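Local coordinates for fructokinase (Vibrio cholerae serotype O1, PDB 5EY7), which catalyses the ATP-dependent phosphorylation of fructose, as a sugar kinase of the PfkB family, at residues A[142-147]-A[177-182]; A[171-176]-A[204-209]. One frame throughout, in Å; residues are numbered along the deposited sequence.

Contact 1. Residues A[142-147]-A[177-182]; sequences CSIALA and EEVWSE
The first torsion of Trp180 (chi1 -68°) sets CG anti to its own carbonyl carbon and beside the backbone N, laying the indole against Ala147, while Ile144, whose chi1 of -62° puts CG1 beside the backbone N and CG2 anti to it, brings that CG2 methyl to Val179. Ala147 sits squarely on one face of the indole. Its CA lies 3.6 Å from the centroid of the Trp180 six-membered ring and only 8° from the ring normal, a CH-pi contact, while Ala147 CB spreads over the five-membered side, 3.9 Å from Trp180 CE2. Backbone oxygens of the 3-10 turn approach the benzo part obliquely: Ser143 O is 3.6 Å from Trp180 CZ2, and Leu146 O is as near to Trp180 CH2. The contact joins two loops that follow the neighbouring parallel strands 138-142 and 168-172 of the Rossmann-like PfkB core, and Ile144 also touches Asp26, a fructose-binding residue. A water in the plane of the indole, at its edge, accepts from Trp180 NE1 at 3.1 Å and bonds weakly to Ser143 OG. Val179 CG2 serves two partners, meeting Ile144 CG2 at 4.1 Å, where the side chains cross at about a right angle, and Ala147 CB at the same distance. Arg152 of helix 151-165 takes up the oxygens of Leu146 and Ala147, and Asn148 bonds to Val179 O and Ser181 N.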
# COMPACT_ATOMS: atom_id res chain seq x y z
N CYS A 142 -14.16 -8.77 -13.29
CA CYS A 142 -12.73 -8.98 -13.43
C CYS A 142 -12.30 -10.18 -12.58
O CYS A 142 -12.86 -10.42 -11.52
CB CYS A 142 -11.95 -7.72 -13.02
SG CYS A 142 -10.15 -7.87 -13.13
N SER A 143 -11.28 -10.90 -13.04
CA SER A 143 -10.85 -12.14 -12.40
C SER A 143 -10.32 -11.93 -10.98
O SER A 143 -10.20 -12.88 -10.22
CB SER A 143 -9.77 -12.82 -13.25
OG SER A 143 -8.51 -12.21 -13.06
N ILE A 144 -9.98 -10.69 -10.65
CA ILE A 144 -9.51 -10.36 -9.31
C ILE A 144 -10.60 -10.62 -8.28
O ILE A 144 -10.33 -10.90 -7.11
CB ILE A 144 -9.04 -8.88 -9.23
CG1 ILE A 144 -7.86 -8.65 -10.18
CG2 ILE A 144 -8.63 -8.49 -7.82
CD1 ILE A 144 -7.27 -7.26 -10.09
N ALA A 145 -11.85 -10.56 -8.73
CA ALA A 145 -12.99 -10.78 -7.85
C ALA A 145 -13.15 -12.26 -7.47
O ALA A 145 -13.86 -12.59 -6.52
CB ALA A 145 -14.26 -10.27 -8.50
N LEU A 146 -12.48 -13.15 -8.21
CA LEU A 146 -12.56 -14.58 -7.94
C LEU A 146 -11.37 -15.06 -7.10
O LEU A 146 -11.25 -16.25 -6.80
CB LEU A 146 -12.60 -15.37 -9.25
CG LEU A 146 -13.50 -14.88 -10.38
CD1 LEU A 146 -13.33 -15.75 -11.62
CD2 LEU A 146 -14.96 -14.85 -9.94
N ALA A 147 -10.52 -14.12 -6.71
CA ALA A 147 -9.25 -14.46 -6.05
C ALA A 147 -9.43 -15.17 -4.71
O ALA A 147 -8.86 -16.22 -4.48
CB ALA A 147 -8.42 -13.20 -5.86
N GLU A 177 -1.62 -12.50 -10.30
CA GLU A 177 -1.45 -13.63 -9.40
C GLU A 177 -1.16 -13.20 -7.96
O GLU A 177 -1.40 -13.96 -7.03
CB GLU A 177 -0.33 -14.54 -9.91
CG GLU A 177 -0.42 -15.96 -9.41
CD GLU A 177 0.54 -16.89 -10.13
OE1 GLU A 177 1.66 -16.46 -10.47
OE2 GLU A 177 0.16 -18.06 -10.37
N GLU A 178 -0.66 -11.98 -7.79
CA GLU A 178 -0.25 -11.47 -6.49
C GLU A 178 -1.37 -11.50 -5.45
O GLU A 178 -1.15 -11.84 -4.29
CB GLU A 178 0.27 -10.03 -6.61
CG GLU A 178 1.62 -9.90 -7.28
CD GLU A 178 1.58 -10.16 -8.77
OE1 GLU A 178 2.60 -10.59 -9.33
OE2 GLU A 178 0.51 -9.92 -9.39
N VAL A 179 -2.58 -11.14 -5.87
CA VAL A 179 -3.70 -11.01 -4.94
C VAL A 179 -4.33 -12.35 -4.59
O VAL A 179 -5.23 -12.40 -3.75
CB VAL A 179 -4.79 -10.08 -5.52
CG1 VAL A 179 -4.23 -8.68 -5.73
CG2 VAL A 179 -5.34 -10.65 -6.81
N TRP A 180 -3.87 -13.42 -5.22
CA TRP A 180 -4.37 -14.75 -4.92
C TRP A 180 -3.58 -15.39 -3.79
O TRP A 180 -2.37 -15.58 -3.90
CB TRP A 180 -4.30 -15.66 -6.16
CG TRP A 180 -5.24 -15.27 -7.25
CD1 TRP A 180 -5.19 -14.14 -8.00
CD2 TRP A 180 -6.36 -16.03 -7.73
NE1 TRP A 180 -6.22 -14.14 -8.91
CE2 TRP A 180 -6.96 -15.29 -8.77
CE3 TRP A 180 -6.93 -17.26 -7.38
CZ2 TRP A 180 -8.08 -15.73 -9.46
CZ3 TRP A 180 -8.05 -17.70 -8.06
CH2 TRP A 180 -8.61 -16.94 -9.09
N SER A 181 -4.26 -15.71 -2.70
CA SER A 181 -3.60 -16.37 -1.57
C SER A 181 -3.27 -17.82 -1.90
O SER A 181 -2.41 -18.42 -1.28
CB SER A 181 -4.46 -16.29 -0.31
OG SER A 181 -5.23 -17.46 -0.16
N GLU A 182 -3.97 -18.36 -2.89
CA GLU A 182 -3.67 -19.69 -3.40
C GLU A 182 -3.55 -19.65 -4.92
O GLU A 182 -4.46 -20.05 -5.64
CB GLU A 182 -4.75 -20.69 -2.97
CG GLU A 182 -4.83 -20.94 -1.47
CD GLU A 182 -3.66 -21.75 -0.94
OE1 GLU A 182 -2.93 -22.36 -1.75
OE2 GLU A 182 -3.46 -21.77 0.29
O HOH W 1 -5.98 -11.75 -10.93

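Contact 2. Residues A[171-176]-A[204-209]; sequences FDPNLR and EEELQF
Glu206, in the first part of helix 204-211, faces Pro173 and the calcium-binding Asn174 and probably corresponds to the glutamate of the NXXE motif of this family, a serine here taking the place of the asparagine. Its CG stands beside the backbone N (chi1 -79°), and the chain is extended beyond it, which carries the carboxylate across to the loop after strand 168-172. Glu206 OE1 comes to 3.0 Å from Pro173 O; as both are acceptors, the approach is not a hydrogen bond. The same OE1 lies 3.9 Å from Asn174 OD1, with the amide and carboxylate planes turned 70° apart. Glu206 OE2 bonds instead to the backbone N of Ser203, which secures the carboxylate from its own side of the contact, and it lies 4.4 Å from the like-charged Asp172 OD1. Nearer the backbone, Glu206 CG rests on Leu175 CG at 4.3 Å, and nearly one helical turn on, Phe209 CD2 meets Leu175 CD1 at a similar separation. Successive inverse gamma turns centred on Pro173 and Asn174 shape the loop, the first closed by Asn174 N to Asp172 O at 2.6 Å. Arg176, further along it, binds fructose; a strand-end loop opposed by a helix carrying the probable NXXE glutamate is consistent with the metal and phosphate site of ribokinase-like sugar kinases.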
# COMPACT_ATOMS: atom_id res chain seq x y z
N PHE A 171 -16.78 -10.83 -18.97
CA PHE A 171 -15.70 -11.27 -18.10
C PHE A 171 -14.33 -10.96 -18.69
O PHE A 171 -14.06 -11.26 -19.85
CB PHE A 171 -15.83 -12.76 -17.81
CG PHE A 171 -14.80 -13.28 -16.85
CD1 PHE A 171 -14.82 -12.90 -15.52
CD2 PHE A 171 -13.81 -14.15 -17.28
CE1 PHE A 171 -13.88 -13.37 -14.63
CE2 PHE A 171 -12.86 -14.63 -16.40
CZ PHE A 171 -12.89 -14.24 -15.07
N ASP A 172 -13.48 -10.35 -17.87
CA ASP A 172 -12.13 -10.02 -18.28
C ASP A 172 -11.13 -10.62 -17.31
O ASP A 172 -10.95 -10.12 -16.21
CB ASP A 172 -11.95 -8.50 -18.37
CG ASP A 172 -10.54 -8.09 -18.74
OD1 ASP A 172 -9.77 -8.94 -19.24
OD2 ASP A 172 -10.19 -6.91 -18.56
N PRO A 173 -10.49 -11.73 -17.73
CA PRO A 173 -9.45 -12.34 -16.89
C PRO A 173 -8.20 -11.47 -16.79
O PRO A 173 -7.13 -11.89 -17.22
CB PRO A 173 -9.14 -13.65 -17.63
CG PRO A 173 -9.54 -13.39 -19.04
CD PRO A 173 -10.74 -12.51 -18.96
N ASN A 174 -8.34 -10.27 -16.23
CA ASN A 174 -7.20 -9.39 -15.99
C ASN A 174 -6.27 -9.99 -14.93
O ASN A 174 -6.40 -9.69 -13.75
CB ASN A 174 -7.67 -8.00 -15.55
CG ASN A 174 -7.28 -6.91 -16.53
OD1 ASN A 174 -6.93 -7.19 -17.67
ND2 ASN A 174 -7.34 -5.67 -16.07
N LEU A 175 -5.35 -10.84 -15.37
CA LEU A 175 -4.57 -11.66 -14.46
C LEU A 175 -3.59 -10.89 -13.58
O LEU A 175 -2.76 -10.13 -14.06
CB LEU A 175 -3.79 -12.72 -15.24
CG LEU A 175 -4.63 -13.72 -16.03
CD1 LEU A 175 -3.76 -14.89 -16.46
CD2 LEU A 175 -5.82 -14.20 -15.20
N ARG A 176 -3.71 -11.11 -12.28
CA ARG A 176 -2.74 -10.62 -11.30
C ARG A 176 -2.63 -11.65 -10.19
O ARG A 176 -3.44 -11.67 -9.27
CB ARG A 176 -3.15 -9.25 -10.75
CG ARG A 176 -2.74 -8.09 -11.65
CD ARG A 176 -3.91 -7.13 -11.89
NE ARG A 176 -3.53 -6.07 -12.82
CZ ARG A 176 -4.33 -5.07 -13.18
NH1 ARG A 176 -5.56 -4.98 -12.69
NH2 ARG A 176 -3.89 -4.15 -14.03
N GLU A 204 -3.38 -11.89 -25.86
CA GLU A 204 -2.76 -12.99 -26.58
C GLU A 204 -2.00 -13.89 -25.61
O GLU A 204 -1.95 -15.10 -25.80
CB GLU A 204 -1.82 -12.48 -27.67
CG GLU A 204 -1.10 -11.20 -27.31
CD GLU A 204 -1.40 -10.08 -28.28
OE1 GLU A 204 -1.66 -8.95 -27.83
OE2 GLU A 204 -1.37 -10.34 -29.51
N GLU A 205 -1.43 -13.31 -24.56
CA GLU A 205 -0.69 -14.09 -23.57
C GLU A 205 -1.62 -14.65 -22.50
O GLU A 205 -1.28 -15.61 -21.81
CB GLU A 205 0.42 -13.26 -22.93
CG GLU A 205 -0.01 -12.40 -21.75
CD GLU A 205 1.00 -12.43 -20.61
OE1 GLU A 205 1.62 -11.38 -20.34
OE2 GLU A 205 1.18 -13.50 -19.99
N GLU A 206 -2.81 -14.06 -22.36
CA GLU A 206 -3.78 -14.56 -21.39
C GLU A 206 -4.41 -15.86 -21.87
O GLU A 206 -4.44 -16.85 -21.15
CB GLU A 206 -4.88 -13.53 -21.14
CG GLU A 206 -4.47 -12.43 -20.18
CD GLU A 206 -5.50 -11.32 -20.10
OE1 GLU A 206 -5.41 -10.49 -19.17
OE2 GLU A 206 -6.40 -11.28 -20.96
N LEU A 207 -4.90 -15.83 -23.11
CA LEU A 207 -5.48 -17.00 -23.75
C LEU A 207 -4.49 -18.16 -23.79
O LEU A 207 -4.87 -19.32 -23.69
CB LEU A 207 -5.94 -16.64 -25.16
CG LEU A 207 -6.53 -17.76 -26.00
CD1 LEU A 207 -7.76 -18.34 -25.33
CD2 LEU A 207 -6.87 -17.25 -27.39
N GLN A 208 -3.21 -17.82 -23.94
CA GLN A 208 -2.15 -18.82 -23.96
C GLN A 208 -1.98 -19.50 -22.61
O GLN A 208 -1.97 -20.72 -22.52
CB GLN A 208 -0.82 -18.18 -24.38
CG GLN A 208 -0.70 -17.94 -25.87
CD GLN A 208 0.55 -17.17 -26.24
OE1 GLN A 208 1.24 -16.62 -25.37
NE2 GLN A 208 0.86 -17.12 -27.53
N PHE A 209 -1.88 -18.69 -21.56
CA PHE A 209 -1.68 -19.19 -20.21
C PHE A 209 -2.82 -20.08 -19.75
O PHE A 209 -2.59 -21.11 -19.12
CB PHE A 209 -1.51 -18.02 -19.24
CG PHE A 209 -1.08 -18.44 -17.87
CD1 PHE A 209 0.26 -18.48 -17.53
CD2 PHE A 209 -2.02 -18.79 -16.91
CE1 PHE A 209 0.66 -18.86 -16.27
CE2 PHE A 209 -1.63 -19.18 -15.65
CZ PHE A 209 -0.28 -19.21 -15.33

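In the fold
From the N terminus the chain reaches residues 142-147 at the end of strand 138-142, passes through helix 151-165 and strand 168-172 into 171-176, and runs directly into 177-182, where contact 1 closes its loop. Helix 186-194 and strand 199-202 follow before 204-209 closes contact 2. The two closures cross, since 171-176 lies within the first loop and 177-182 within the second. Three consecutive parallel strands of the central sheet are thus tied together through the segments at their C-terminal ends. The contacts, with centres 12 Å apart, meet directly where Ser143 N probably bonds to Asp172 O and Cys142 packs on Asn174.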